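Local atomic coordinates of threonine--tRNA ligase catalytic subunit (Aeropyrum pernix, PDB entry 3A32), a protein that catalyses the two-step attachment of threonine to tRNA(Thr), activating the amino acid with ATP before transferring it to the tRNA, and probably cannot edit mischarged seryl-tRNA. Residues 281-286 and 305-310; 227-232 and 257-262. One frame throughout, in Å; residues are numbered along the deposited sequence.

Contact 1 of 2, residues 281-286 and 305-310; sequences IQFDFN and EVYIIH. With ZN (zinc ion), chain G.
With chi1 at -163°, the CG of Asp284 stands opposite its backbone N, while on the facing strand a chi1 of -53° sets the imidazole of His310 beside its backbone N and across from its carbonyl carbon; the two groups thereby meet above the same face of the sheet. His310 NE2 donates to Asp284 OD2 over 2.6 Å in a nearly straight bond; the oxygen lies in the imidazole plane and receives the proton on its anti lone pair. The other ring nitrogen, ND1, binds the zinc ion at 2.1 Å, with Cys112, His166 and a water as the further ligands. Histidine suits the place because its two nitrogens can serve the metal and the carboxylate at once. Asp284 is thus a second-shell residue that fixes the rotation of the ring, and its charge would be expected to make ND1 a stronger donor to zinc. With an alanine here, NE2 would probably lose its acceptor, and the ring one of the two bonds that fix its rotation about CB-CG. The strands are neighbours in the largely antiparallel sheet of the class II synthetase catalytic core. Gln282 and His310 form a hydrogen-bonded pair, with Gln282 N to His310 O at 2.8 Å and His310 N to Gln282 O at 2.7 Å. On the opposite face, Phe283 and Ile309 make a non-hydrogen-bonded pair. Ile309 CG1 sits over the centre of the Phe283 ring, 4.0 Å from its centroid, a CH-pi contact that suits an aliphatic branch laid over the flat face of an aromatic ring. Tyr307 CB reaches the edge of that ring, 3.7 Å from Phe283 CE1. At the loose Asp284-Ile308 end of the pairing, a water accepts from Ile308 N and donates to Asp284 O.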
ATOM      1  N   ILE A 281     -13.847 -13.315 -14.259  1.00  9.15           N
ATOM      2  CA  ILE A 281     -14.975 -12.399 -14.228  1.00  8.15           C
ATOM      3  C   ILE A 281     -16.185 -13.229 -13.823  1.00  8.71           C
ATOM      4  O   ILE A 281     -16.626 -14.082 -14.593  1.00  8.42           O
ATOM      5  CB  ILE A 281     -15.257 -11.681 -15.607  1.00  7.20           C
ATOM      6  CG1 ILE A 281     -14.009 -10.960 -16.096  1.00  7.57           C
ATOM      7  CG2 ILE A 281     -16.445 -10.691 -15.494  1.00  3.78           C
ATOM      8  CD1 ILE A 281     -14.134 -10.464 -17.498  1.00  7.54           C
ATOM      9  N   GLN A 282     -16.739 -12.915 -12.648  1.00  8.32           N
ATOM     10  CA  GLN A 282     -17.812 -13.669 -12.018  1.00  8.57           C
ATOM     11  C   GLN A 282     -19.071 -12.830 -11.674  1.00  8.67           C
ATOM     12  O   GLN A 282     -19.051 -11.966 -10.799  1.00 10.06           O
ATOM     13  CB  GLN A 282     -17.249 -14.322 -10.744  1.00  8.32           C
ATOM     14  CG  GLN A 282     -18.305 -15.006  -9.886  1.00  7.48           C
ATOM     15  CD  GLN A 282     -18.681 -16.366 -10.447  1.00  8.33           C
ATOM     16  OE1 GLN A 282     -17.841 -17.265 -10.504  1.00  8.50           O
ATOM     17  NE2 GLN A 282     -19.960 -16.531 -10.844  1.00  5.59           N
ATOM     18  N   PHE A 283     -20.142 -13.073 -12.412  1.00  9.04           N
ATOM     19  CA  PHE A 283     -21.501 -12.667 -12.076  1.00  8.66           C
ATOM     20  C   PHE A 283     -22.092 -13.307 -10.830  1.00  8.97           C
ATOM     21  O   PHE A 283     -21.779 -14.449 -10.457  1.00  9.80           O
ATOM     22  CB  PHE A 283     -22.418 -13.002 -13.252  1.00  7.58           C
ATOM     23  CG  PHE A 283     -22.161 -12.157 -14.458  1.00  8.42           C
ATOM     24  CD1 PHE A 283     -22.985 -11.067 -14.747  1.00  6.16           C
ATOM     25  CD2 PHE A 283     -21.079 -12.435 -15.299  1.00  5.02           C
ATOM     26  CE1 PHE A 283     -22.724 -10.256 -15.865  1.00  2.69           C
ATOM     27  CE2 PHE A 283     -20.828 -11.662 -16.417  1.00  6.52           C
ATOM     28  CZ  PHE A 283     -21.640 -10.560 -16.708  1.00  5.78           C
ATOM     29  N   ASP A 284     -23.019 -12.573 -10.247  1.00  8.89           N
ATOM     30  CA  ASP A 284     -23.547 -12.884  -8.959  1.00  9.19           C
ATOM     31  C   ASP A 284     -24.999 -12.425  -8.938  1.00  8.74           C
ATOM     32  O   ASP A 284     -25.297 -11.230  -9.146  1.00  8.31           O
ATOM     33  CB  ASP A 284     -22.699 -12.214  -7.879  1.00  8.86           C
ATOM     34  CG  ASP A 284     -22.925 -12.805  -6.508  1.00 11.75           C
ATOM     35  OD1 ASP A 284     -24.113 -13.096  -6.175  1.00 11.17           O
ATOM     36  OD2 ASP A 284     -21.915 -12.968  -5.763  1.00 12.89           O
ATOM     37  N   PHE A 285     -25.882 -13.410  -8.749  1.00  9.11           N
ATOM     38  CA  PHE A 285     -27.358 -13.243  -8.677  1.00  9.06           C
ATOM     39  C   PHE A 285     -27.813 -13.331  -7.216  1.00  9.45           C
ATOM     40  O   PHE A 285     -28.928 -12.955  -6.859  1.00 10.32           O
ATOM     41  CB  PHE A 285     -28.032 -14.324  -9.535  1.00  8.22           C
ATOM     42  CG  PHE A 285     -27.609 -14.261 -10.988  1.00  9.90           C
ATOM     43  CD1 PHE A 285     -27.361 -13.002 -11.607  1.00  5.95           C
ATOM     44  CD2 PHE A 285     -27.452 -15.409 -11.735  1.00  8.24           C
ATOM     45  CE1 PHE A 285     -26.960 -12.927 -12.913  1.00  8.17           C
ATOM     46  CE2 PHE A 285     -27.072 -15.334 -13.097  1.00  7.22           C
ATOM     47  CZ  PHE A 285     -26.813 -14.111 -13.675  1.00  8.07           C
ATOM     48  N   ASN A 286     -26.895 -13.777  -6.374  1.00  9.48           N
ATOM     49  CA  ASN A 286     -27.102 -13.874  -4.966  1.00 11.25           C
ATOM     50  C   ASN A 286     -26.996 -12.513  -4.253  1.00 12.00           C
ATOM     51  O   ASN A 286     -27.942 -12.119  -3.551  1.00 13.33           O
ATOM     52  CB  ASN A 286     -26.112 -14.890  -4.394  1.00 10.97           C
ATOM     53  CG  ASN A 286     -26.273 -15.093  -2.886  1.00 12.58           C
ATOM     54  OD1 ASN A 286     -27.373 -15.363  -2.389  1.00 11.17           O
ATOM     55  ND2 ASN A 286     -25.151 -15.011  -2.156  1.00 11.66           N
ATOM     56  N   GLU A 305     -32.597  -3.748 -15.516  1.00 17.71           N
ATOM     57  CA  GLU A 305     -31.527  -4.664 -15.917  1.00 16.92           C
ATOM     58  C   GLU A 305     -30.149  -4.210 -15.424  1.00 15.17           C
ATOM     59  O   GLU A 305     -29.595  -3.270 -15.929  1.00 15.03           O
ATOM     60  CB  GLU A 305     -31.481  -4.866 -17.430  1.00 16.76           C
ATOM     61  CG  GLU A 305     -30.887  -6.229 -17.800  1.00 18.46           C
ATOM     62  CD  GLU A 305     -30.443  -6.337 -19.263  1.00 23.40           C
ATOM     63  OE1 GLU A 305     -30.860  -5.479 -20.086  1.00 22.64           O
ATOM     64  OE2 GLU A 305     -29.659  -7.286 -19.577  1.00 21.36           O
ATOM     65  N   VAL A 306     -29.610  -4.889 -14.427  1.00 14.32           N
ATOM     66  CA  VAL A 306     -28.314  -4.534 -13.869  1.00 12.74           C
ATOM     67  C   VAL A 306     -27.586  -5.824 -13.453  1.00 12.85           C
ATOM     68  O   VAL A 306     -28.222  -6.808 -13.079  1.00 11.30           O
ATOM     69  CB  VAL A 306     -28.448  -3.532 -12.676  1.00 12.49           C
ATOM     70  CG1 VAL A 306     -29.134  -4.168 -11.484  1.00 11.95           C
ATOM     71  CG2 VAL A 306     -27.074  -2.956 -12.243  1.00 10.40           C
ATOM     72  N   TYR A 307     -26.250  -5.796 -13.499  1.00 12.31           N
ATOM     73  CA  TYR A 307     -25.429  -6.952 -13.115  1.00 11.52           C
ATOM     74  C   TYR A 307     -24.401  -6.590 -12.065  1.00 11.09           C
ATOM     75  O   TYR A 307     -23.888  -5.469 -12.053  1.00 10.76           O
ATOM     76  CB  TYR A 307     -24.735  -7.570 -14.363  1.00 11.53           C
ATOM     77  CG  TYR A 307     -25.758  -8.049 -15.381  1.00 12.33           C
ATOM     78  CD1 TYR A 307     -26.340  -9.320 -15.273  1.00 11.82           C
ATOM     79  CD2 TYR A 307     -26.208  -7.194 -16.400  1.00 11.73           C
ATOM     80  CE1 TYR A 307     -27.310  -9.730 -16.165  1.00 10.61           C
ATOM     81  CE2 TYR A 307     -27.169  -7.595 -17.300  1.00 10.52           C
ATOM     82  CZ  TYR A 307     -27.721  -8.869 -17.169  1.00 11.13           C
ATOM     83  OH  TYR A 307     -28.683  -9.273 -18.063  1.00 14.12           O
ATOM     84  N   ILE A 308     -24.107  -7.566 -11.204  1.00 10.39           N
ATOM     85  CA  ILE A 308     -23.092  -7.478 -10.174  1.00  9.66           C
ATOM     86  C   ILE A 308     -21.934  -8.428 -10.544  1.00  9.74           C
ATOM     87  O   ILE A 308     -22.131  -9.635 -10.822  1.00  9.51           O
ATOM     88  CB  ILE A 308     -23.667  -7.812  -8.782  1.00  8.97           C
ATOM     89  CG1 ILE A 308     -24.410  -6.631  -8.167  1.00 11.22           C
ATOM     90  CG2 ILE A 308     -22.538  -8.109  -7.808  1.00 11.45           C
ATOM     91  CD1 ILE A 308     -25.695  -6.117  -8.874  1.00 11.25           C
ATOM     92  N   ILE A 309     -20.727  -7.873 -10.580  1.00  8.01           N
ATOM     93  CA  ILE A 309     -19.593  -8.643 -11.012  1.00  6.36           C
ATOM     94  C   ILE A 309     -18.471  -8.579  -9.965  1.00  6.43           C
ATOM     95  O   ILE A 309     -18.161  -7.512  -9.444  1.00  5.84           O
ATOM     96  CB  ILE A 309     -19.095  -8.165 -12.423  1.00  5.82           C
ATOM     97  CG1 ILE A 309     -20.145  -8.456 -13.489  1.00  4.95           C
ATOM     98  CG2 ILE A 309     -17.734  -8.806 -12.781  1.00  4.60           C
ATOM     99  CD1 ILE A 309     -19.897  -7.829 -14.854  1.00  4.13           C
ATOM    100  N   HIS A 310     -17.913  -9.741  -9.662  1.00  6.25           N
ATOM    101  CA  HIS A 310     -16.621  -9.891  -8.988  1.00  6.64           C
ATOM    102  C   HIS A 310     -15.596 -10.084 -10.099  1.00  6.93           C
ATOM    103  O   HIS A 310     -15.858 -10.844 -11.027  1.00  7.03           O
ATOM    104  CB  HIS A 310     -16.563 -11.213  -8.222  1.00  6.79           C
ATOM    105  CG  HIS A 310     -17.702 -11.461  -7.278  1.00  8.78           C
ATOM    106  ND1 HIS A 310     -17.583 -11.284  -5.920  1.00  9.56           N
ATOM    107  CD2 HIS A 310     -18.955 -11.944  -7.487  1.00  9.48           C
ATOM    108  CE1 HIS A 310     -18.713 -11.632  -5.332  1.00  8.11           C
ATOM    109  NE2 HIS A 310     -19.557 -12.048  -6.262  1.00  8.86           N
TER
HETATM  110 ZN    ZN G 708     -16.140 -10.478  -4.682  1.00 11.72          ZN
HETATM  111  O   HOH W   1     -25.406 -10.005 -11.601  1.00 11.90           O
HETATM  112  O   HOH W   2     -14.286 -10.804  -5.423  1.00 15.13           O

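Contact 2 of 2, residues 227-232 and 257-262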
ATOM      1  N   GLY A 227     -29.145 -13.009 -19.828  1.00 11.98           N
ATOM      2  CA  GLY A 227     -28.493 -11.715 -20.032  1.00 11.20           C
ATOM      3  C   GLY A 227     -27.001 -11.780 -19.702  1.00 11.18           C
ATOM      4  O   GLY A 227     -26.195 -11.270 -20.447  1.00 11.11           O
ATOM      5  N   ALA A 228     -26.644 -12.454 -18.603  1.00 11.84           N
ATOM      6  CA  ALA A 228     -25.240 -12.666 -18.179  1.00 11.59           C
ATOM      7  C   ALA A 228     -24.456 -13.565 -19.108  1.00 11.10           C
ATOM      8  O   ALA A 228     -23.423 -13.174 -19.577  1.00 12.06           O
ATOM      9  CB  ALA A 228     -25.169 -13.157 -16.707  1.00 10.93           C
ATOM     10  N   GLU A 229     -24.966 -14.746 -19.438  1.00 12.40           N
ATOM     11  CA  GLU A 229     -24.256 -15.667 -20.376  1.00 12.69           C
ATOM     12  C   GLU A 229     -24.071 -15.068 -21.765  1.00 14.16           C
ATOM     13  O   GLU A 229     -23.022 -15.251 -22.441  1.00 13.13           O
ATOM     14  CB  GLU A 229     -24.978 -17.001 -20.494  1.00 11.87           C
ATOM     15  CG  GLU A 229     -25.063 -17.749 -19.169  1.00 11.59           C
ATOM     16  CD  GLU A 229     -25.870 -19.030 -19.218  1.00 12.85           C
ATOM     17  OE1 GLU A 229     -26.580 -19.222 -20.229  1.00 19.34           O
ATOM     18  OE2 GLU A 229     -25.833 -19.837 -18.241  1.00 11.78           O
ATOM     19  N   GLU A 230     -25.089 -14.334 -22.179  1.00 14.39           N
ATOM     20  CA  GLU A 230     -25.006 -13.633 -23.425  1.00 16.99           C
ATOM     21  C   GLU A 230     -24.073 -12.409 -23.346  1.00 16.04           C
ATOM     22  O   GLU A 230     -23.387 -12.114 -24.313  1.00 17.23           O
ATOM     23  CB  GLU A 230     -26.411 -13.329 -23.940  1.00 17.76           C
ATOM     24  CG  GLU A 230     -26.802 -11.959 -23.921  1.00 26.69           C
ATOM     25  CD  GLU A 230     -26.912 -11.442 -25.325  1.00 39.23           C
ATOM     26  OE1 GLU A 230     -27.929 -10.746 -25.614  1.00 40.26           O
ATOM     27  OE2 GLU A 230     -25.993 -11.780 -26.138  1.00 43.61           O
ATOM     28  N   ALA A 231     -23.959 -11.744 -22.198  1.00 14.42           N
ATOM     29  CA  ALA A 231     -22.886 -10.701 -22.100  1.00 14.06           C
ATOM     30  C   ALA A 231     -21.465 -11.294 -22.300  1.00 13.23           C
ATOM     31  O   ALA A 231     -20.630 -10.726 -23.025  1.00 12.99           O
ATOM     32  CB  ALA A 231     -22.994  -9.899 -20.803  1.00 12.55           C
ATOM     33  N   LEU A 232     -21.230 -12.473 -21.710  1.00 12.52           N
ATOM     34  CA  LEU A 232     -19.941 -13.176 -21.804  1.00 11.51           C
ATOM     35  C   LEU A 232     -19.636 -13.708 -23.177  1.00 11.83           C
ATOM     36  O   LEU A 232     -18.465 -13.798 -23.563  1.00 12.25           O
ATOM     37  CB  LEU A 232     -19.885 -14.332 -20.788  1.00 10.72           C
ATOM     38  CG  LEU A 232     -19.930 -13.951 -19.314  1.00 10.35           C
ATOM     39  CD1 LEU A 232     -20.148 -15.198 -18.418  1.00 11.45           C
ATOM     40  CD2 LEU A 232     -18.645 -13.179 -18.886  1.00  8.76           C
ATOM     41  N   TYR A 257     -24.422 -19.175  -8.208  1.00 10.65           N
ATOM     42  CA  TYR A 257     -24.885 -17.760  -8.217  1.00  9.92           C
ATOM     43  C   TYR A 257     -24.550 -16.974  -9.465  1.00  9.90           C
ATOM     44  O   TYR A 257     -24.792 -15.761  -9.481  1.00 11.54           O
ATOM     45  CB  TYR A 257     -24.346 -16.948  -7.012  1.00 10.02           C
ATOM     46  CG  TYR A 257     -22.851 -17.103  -6.844  1.00 10.58           C
ATOM     47  CD1 TYR A 257     -21.947 -16.218  -7.432  1.00 10.53           C
ATOM     48  CD2 TYR A 257     -22.338 -18.192  -6.126  1.00 12.84           C
ATOM     49  CE1 TYR A 257     -20.552 -16.409  -7.272  1.00 10.20           C
ATOM     50  CE2 TYR A 257     -20.971 -18.392  -5.966  1.00 11.82           C
ATOM     51  CZ  TYR A 257     -20.086 -17.489  -6.522  1.00 11.93           C
ATOM     52  OH  TYR A 257     -18.741 -17.745  -6.336  1.00 11.93           O
ATOM     53  N   GLY A 258     -23.966 -17.597 -10.492  1.00  9.14           N
ATOM     54  CA  GLY A 258     -23.849 -16.894 -11.746  1.00  8.84           C
ATOM     55  C   GLY A 258     -22.736 -17.453 -12.594  1.00  8.49           C
ATOM     56  O   GLY A 258     -21.883 -18.157 -12.088  1.00  9.05           O
ATOM     57  N   PRO A 259     -22.766 -17.163 -13.908  1.00  8.18           N
ATOM     58  CA  PRO A 259     -21.767 -17.658 -14.866  1.00  7.67           C
ATOM     59  C   PRO A 259     -20.462 -16.859 -14.745  1.00  8.50           C
ATOM     60  O   PRO A 259     -20.442 -15.817 -14.040  1.00  9.01           O
ATOM     61  CB  PRO A 259     -22.409 -17.392 -16.219  1.00  6.55           C
ATOM     62  CG  PRO A 259     -23.332 -16.206 -15.976  1.00  7.28           C
ATOM     63  CD  PRO A 259     -23.777 -16.280 -14.536  1.00  6.99           C
ATOM     64  N   LYS A 260     -19.399 -17.327 -15.414  1.00  7.87           N
ATOM     65  CA  LYS A 260     -18.080 -16.692 -15.313  1.00  8.60           C
ATOM     66  C   LYS A 260     -17.208 -16.907 -16.527  1.00  8.46           C
ATOM     67  O   LYS A 260     -17.478 -17.750 -17.365  1.00  8.50           O
ATOM     68  CB  LYS A 260     -17.316 -17.209 -14.079  1.00  8.60           C
ATOM     69  CG  LYS A 260     -17.297 -18.738 -13.979  1.00 10.62           C
ATOM     70  CD  LYS A 260     -16.212 -19.247 -13.005  1.00 10.96           C
ATOM     71  CE  LYS A 260     -16.310 -20.780 -12.888  1.00 12.95           C
ATOM     72  NZ  LYS A 260     -15.123 -21.310 -12.148  1.00 19.20           N
ATOM     73  N   LEU A 261     -16.123 -16.145 -16.569  1.00  9.19           N
ATOM     74  CA  LEU A 261     -15.074 -16.266 -17.551  1.00  9.42           C
ATOM     75  C   LEU A 261     -13.734 -16.325 -16.799  1.00  9.84           C
ATOM     76  O   LEU A 261     -13.459 -15.489 -15.901  1.00  9.75           O
ATOM     77  CB  LEU A 261     -15.150 -15.018 -18.411  1.00  9.85           C
ATOM     78  CG  LEU A 261     -14.214 -14.674 -19.537  1.00 12.17           C
ATOM     79  CD1 LEU A 261     -14.912 -13.604 -20.353  1.00 11.08           C
ATOM     80  CD2 LEU A 261     -12.827 -14.187 -19.015  1.00 14.78           C
ATOM     81  N   ASP A 262     -12.875 -17.267 -17.183  1.00  8.94           N
ATOM     82  CA  ASP A 262     -11.550 -17.399 -16.567  1.00  8.34           C
ATOM     83  C   ASP A 262     -10.495 -17.071 -17.582  1.00  8.33           C
ATOM     84  O   ASP A 262     -10.637 -17.406 -18.752  1.00  7.25           O
ATOM     85  CB  ASP A 262     -11.337 -18.809 -16.065  1.00  8.02           C
ATOM     86  CG  ASP A 262     -12.189 -19.098 -14.847  1.00 11.46           C
ATOM     87  OD1 ASP A 262     -12.128 -18.259 -13.902  1.00 11.83           O
ATOM     88  OD2 ASP A 262     -12.936 -20.116 -14.863  1.00 12.68           O
TER
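Leaving Gly258, whose backbone angles call for glycine because a CB would jam against the preceding carbonyl oxygen, the chain sets the ring of Pro259 against Ala228 of the helix. Pro259 CG lies 3.6 Å from Ala228 CB, and a methyl group suits this point of the helix because it lets the proline ring come close to the backbone. The same CG also meets the aliphatic part of Glu229, whose CG approaches Pro259 CG at 3.9 Å, the two side chains crossing at about a right angle. The glutamate chain extends past the ring, and its carboxylate is taken up by Ser209 and Lys211. Pro259 CB in turn touches Leu232 CD1 at 3.8 Å. Here helix 222-243 packs against one face of the largely antiparallel sheet of the class II catalytic core, at the start of strand 260-268. Lys260 sets off away from the helix, its amine making a long salt bridge with Asp262 OD2, and offers the helix backbone instead: Leu232 CD1 lies 3.8 Å from Lys260 N. With Leu261 the strand turns an apolar side chain back to the helix. With chi1 at -64° the branch at CG of Leu232 faces 257-262, and its fork parts the methyls: CD1 to Pro259 and Lys260, CD2 to Leu261. Leu232 CD2 stands 4.0 Å from Leu261 CB and equally near Leu261 CD1, the two leucines meeting at a slant. Val178 of helix 174-191 touches both leucines, closing this apolar patch from a second helix.

Overall arrangement
The two contacts lie side by side in the catalytic core, their centres about 8 Å apart. Contact 2 comes first along the chain and closes before contact 1 opens. Strand 260-268 of contact 2 is followed by strand 273-284 of contact 1, its antiparallel neighbour in the mixed sheet, and strand 306-316 comes next across it. Backbone bonds join them directly: Ile281 N lies 2.8 Å from Leu261 O, and Phe285 N 2.7 Å from Tyr257 O. Helix 222-243 also reaches over to strand 273-284, where Ala228 and Leu232 touch Phe283. The face with Phe283 is thus the hydrophobic, helix-backed one; the other, where His310 holds the zinc, probably carries the threonine site, as in other threonyl-tRNA synthetases.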